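Side-chain contacts in putative uncharacterized protein (Trypanosoma congolense, PDB 4E40), which is a cell-surface receptor for the haptoglobin-hemoglobin complex, built as an elongated helical bundle and probably serving the uptake of heme iron by the parasite: residues L35-P38 with A39-R42; G121-E124 with H125-A129. One frame throughout, in Å; residues are numbered along the deposited sequence. Where two conformers were deposited one is given.

Interaction 1: L35-P38 with A39-R42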
loop_
_atom_site.group_PDB
_atom_site.type_symbol
_atom_site.label_atom_id
_atom_site.label_comp_id
_atom_site.label_asym_id
_atom_site.label_seq_id
_atom_site.Cartn_x
_atom_site.Cartn_y
_atom_site.Cartn_z
ATOM N N LEU A 35 -4.605 5.961 7.759
ATOM C CA LEU A 35 -3.739 5.945 6.561
ATOM C C LEU A 35 -3.367 4.510 6.183
ATOM O O LEU A 35 -3.377 4.213 4.982
ATOM C CB LEU A 35 -2.427 6.747 6.774
ATOM C CG LEU A 35 -2.549 8.267 6.659
ATOM C CD1 LEU A 35 -1.277 8.927 7.168
ATOM C CD2 LEU A 35 -2.767 8.663 5.199
ATOM N N LEU A 36 -3.103 3.627 7.172
ATOM C CA LEU A 36 -2.592 2.254 6.906
ATOM C C LEU A 36 -3.674 1.331 6.380
ATOM O O LEU A 36 -3.398 0.385 5.591
ATOM C CB LEU A 36 -1.947 1.658 8.159
ATOM C CG LEU A 36 -1.382 0.235 8.023
ATOM C CD1 LEU A 36 -0.183 0.267 7.072
ATOM C CD2 LEU A 36 -1.012 -0.233 9.398
ATOM N N ARG A 37 -4.912 1.622 6.741
ATOM C CA ARG A 37 -6.037 0.686 6.530
ATOM C C ARG A 37 -6.140 0.115 5.115
ATOM O O ARG A 37 -6.234 -1.128 5.002
ATOM C CB ARG A 37 -7.342 1.318 7.008
ATOM C CG ARG A 37 -8.560 0.393 6.951
ATOM C CD ARG A 37 -8.366 -0.854 7.776
ATOM N NE ARG A 37 -9.592 -1.658 7.727
ATOM C CZ ARG A 37 -9.642 -2.973 7.950
ATOM N NH1 ARG A 37 -8.525 -3.640 8.255
ATOM N NH2 ARG A 37 -10.810 -3.626 7.847
ATOM N N PRO A 38 -6.070 0.958 4.055
ATOM C CA PRO A 38 -6.230 0.354 2.713
ATOM C C PRO A 38 -5.142 -0.596 2.304
ATOM O O PRO A 38 -5.446 -1.529 1.528
ATOM C CB PRO A 38 -6.212 1.553 1.740
ATOM C CG PRO A 38 -6.695 2.707 2.588
ATOM C CD PRO A 38 -6.111 2.433 3.957
ATOM N N ALA A 39 -3.905 -0.358 2.744
ATOM C CA ALA A 39 -2.797 -1.260 2.415
ATOM C C ALA A 39 -3.013 -2.563 3.137
ATOM O O ALA A 39 -2.718 -3.616 2.531
ATOM C CB ALA A 39 -1.410 -0.638 2.723
ATOM N N VAL A 40 -3.550 -2.560 4.354
ATOM C CA VAL A 40 -3.754 -3.836 5.108
ATOM C C VAL A 40 -4.845 -4.699 4.433
ATOM O O VAL A 40 -4.666 -5.917 4.168
ATOM C CB VAL A 40 -4.044 -3.563 6.584
ATOM C CG1 VAL A 40 -4.586 -4.804 7.247
ATOM C CG2 VAL A 40 -2.744 -3.062 7.245
ATOM N N ILE A 41 -5.947 -4.053 4.073
ATOM C CA ILE A 41 -6.970 -4.670 3.202
ATOM C C ILE A 41 -6.400 -5.209 1.868
ATOM O O ILE A 41 -6.604 -6.405 1.551
ATOM C CB ILE A 41 -8.184 -3.710 3.016
ATOM C CG1 ILE A 41 -8.830 -3.363 4.352
ATOM C CG2 ILE A 41 -9.274 -4.396 2.197
ATOM C CD1 ILE A 41 -9.048 -4.549 5.260
ATOM N N ARG A 42 -5.700 -4.381 1.101
ATOM C CA ARG A 42 -5.085 -4.818 -0.165
ATOM C C ARG A 42 -4.149 -6.013 0.015
ATOM O O ARG A 42 -4.247 -7.033 -0.698
ATOM C CB ARG A 42 -4.304 -3.658 -0.771
ATOM C CG ARG A 42 -3.826 -3.856 -2.187
ATOM C CD ARG A 42 -4.942 -3.434 -3.159
ATOM N NE ARG A 42 -5.907 -4.500 -3.294
ATOM C CZ ARG A 42 -6.836 -4.572 -4.242
ATOM N NH1 ARG A 42 -6.933 -3.625 -5.162
ATOM N NH2 ARG A 42 -7.638 -5.629 -4.287
#

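Interaction 2: G121-E124 with H125-A129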
loop_
_atom_site.group_PDB
_atom_site.type_symbol
_atom_site.label_atom_id
_atom_site.label_comp_id
_atom_site.label_asym_id
_atom_site.label_seq_id
_atom_site.Cartn_x
_atom_site.Cartn_y
_atom_site.Cartn_z
ATOM N N GLY A 121 6.662 -2.110 5.262
ATOM C CA GLY A 121 7.303 -0.807 5.604
ATOM C C GLY A 121 6.264 0.160 6.143
ATOM O O GLY A 121 6.538 0.872 7.115
ATOM N N ALA A 122 5.081 0.219 5.552
ATOM C CA ALA A 122 4.043 1.152 5.940
ATOM C C ALA A 122 3.622 0.819 7.353
ATOM O O ALA A 122 3.330 1.738 8.173
ATOM C CB ALA A 122 2.856 0.988 5.005
ATOM N N THR A 123 3.512 -0.456 7.650
ATOM C CA THR A 123 3.156 -0.889 9.013
ATOM C C THR A 123 4.131 -0.317 10.042
ATOM O O THR A 123 3.696 0.163 11.097
ATOM C CB THR A 123 3.012 -2.432 9.106
ATOM O OG1 THR A 123 1.983 -2.811 8.195
ATOM C CG2 THR A 123 2.670 -2.841 10.513
ATOM N N GLU A 124 5.444 -0.342 9.707
ATOM C CA GLU A 124 6.445 0.190 10.598
ATOM C C GLU A 124 6.338 1.696 10.699
ATOM O O GLU A 124 6.488 2.224 11.806
ATOM C CB GLU A 124 7.882 -0.190 10.148
ATOM C CG GLU A 124 8.169 -1.677 10.279
ATOM C CD GLU A 124 7.851 -2.231 11.653
ATOM O OE1 GLU A 124 8.294 -1.589 12.645
ATOM O OE2 GLU A 124 7.051 -3.230 11.710
ATOM N N HIS A 125 6.033 2.374 9.579
ATOM C CA HIS A 125 5.821 3.843 9.716
ATOM C C HIS A 125 4.638 4.173 10.603
ATOM O O HIS A 125 4.692 5.156 11.393
ATOM C CB HIS A 125 5.649 4.503 8.333
ATOM C CG HIS A 125 6.919 4.452 7.486
ATOM N ND1 HIS A 125 8.092 4.894 7.954
ATOM C CD2 HIS A 125 7.155 4.004 6.193
ATOM C CE1 HIS A 125 9.063 4.686 7.018
ATOM N NE2 HIS A 125 8.491 4.190 5.948
ATOM N N ALA A 126 3.572 3.393 10.517
ATOM C CA ALA A 126 2.397 3.719 11.329
ATOM C C ALA A 126 2.697 3.488 12.812
ATOM O O ALA A 126 2.269 4.313 13.655
ATOM C CB ALA A 126 1.209 2.846 10.889
ATOM N N LYS A 127 3.453 2.412 13.141
ATOM C CA LYS A 127 3.841 2.106 14.521
ATOM C C LYS A 127 4.695 3.234 15.051
ATOM O O LYS A 127 4.502 3.678 16.182
ATOM C CB LYS A 127 4.678 0.806 14.574
ATOM C CG LYS A 127 3.824 -0.417 14.452
ATOM C CD LYS A 127 4.624 -1.704 14.639
ATOM C CE LYS A 127 3.852 -2.891 14.054
ATOM N NZ LYS A 127 4.861 -3.965 13.728
ATOM N N GLY A 128 5.651 3.699 14.239
ATOM C CA GLY A 128 6.518 4.811 14.687
ATOM C C GLY A 128 5.801 6.136 14.876
ATOM O O GLY A 128 6.009 6.817 15.917
ATOM N N ALA A 129 4.871 6.453 13.950
ATOM C CA ALA A 129 4.091 7.707 14.070
ATOM C C ALA A 129 3.272 7.617 15.356
ATOM O O ALA A 129 3.273 8.583 16.157
ATOM C CB ALA A 129 3.210 7.889 12.838
#

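Interaction 1: L35-P38 with A39-R42
Arg37 and Ile41 make the closest side-chain approach along this stretch of helix: the end of the isoleucine lies over one face of the guanidinium. Ile41 CD1 sits 3.0 Å above the guanidinium plane, offset toward its rim, and only 3.2 Å from Arg37 CZ. The arginine reaches this place because its CG stands anti to the backbone N and the chain then bends at chi2 (59°), turning the extended remainder along the helix toward the next turn. Such a contact suits both residues on an exposed surface, since the face of a guanidinium is poorly solvated and tolerates an apolar group, while its N-H bonds lie in the plane.

The second side-chain pair is purely apolar. Leu36 CG meets Val40 CG2 at 3.7 Å, one turn apart, the two branched chains crossing at a slant.

Backbone bonds run alongside these two pairs and extend to Ala39, Pro38 and Arg42. Leu36 O accepts Val40 N at 3.2 Å and, weakly, Ala39 N; Arg37 O takes an almost straight bond from Ile41 N (175°), and Pro38 O one from Arg42 N at 2.9 Å. Pro38 has no N-H to give to the preceding turn, and the helix is kinked there, yet its carbonyl carries the ladder onward.

This part of helix 28-73 is flanked by two other helices. Leu36 packs on Ala122, Thr123 and Ala126 of helix 82-147, where small buried Ala39 also meets Thr119, while Pro38 touches Glu213 and Arg42 touches Val212 and Ala216 of helix 192-246.

Interaction 2: G121-E124 with H125-A129
Lys127 leans back over the preceding turn to reach Glu124 and Thr123. Its chain runs extended beyond CG, slanting across both partners, and its ammonium lies 3.1 Å from Glu124 OE2 in a salt bridge that is also a hydrogen bond from NZ. The lysine comes to OE2 on the syn side, 22° out of the carboxylate plane. Glu124 brings its acid there by folding, with chi2 at -52°. On the way Lys127 CE rests 3.7 Å from Thr123 CG2, so the methyl meets the aliphatic part of the lysine, while Thr123 OG1 turns the other way along the helix to bond Thr119 O.

His125 points its ring back along the helix, CG lying beside its own backbone N (chi1 -67°). Its CD2 comes 3.3 Å from Gly121 O, the carbonyl that also accepts His125 N at 2.9 Å. The ring thus lies against the backbone of Gly121, and it touches Asn204 and Asp208 of helix 192-246.

The chemistry divides this length of helix: a charged pair one turn apart, drawn together electrostatically, occupies an exposed face, whereas small Ala122 and Ala126 suit the buried side. Nearby Asp208 might favour a positively charged His125.

Overall arrangement
Interactions 1 and 2 lie on consecutive long helices, 28-73 and 82-147, of the helical-bundle piece of a longer membrane protein, and meet directly with their centres about 12 Å apart. Leu36 is the bridge: its CD1 lies 3.7 Å from Ala122 CB, and its CD2 is 4.1 Å from Ala126 CB, a branched side chain resting on two alanines, whose small size lets the helices come close. Helix 192-246 touches both and completes the three-helix neighbourhood. Interaction 1 also holds Arg42, a heme b contact in another structure of this protein; no heme is bound to this chain. The side chain of Arg42 is about 10 Å from that of Lys52, also a heme contact there, and about 10 Å from that of Ala122.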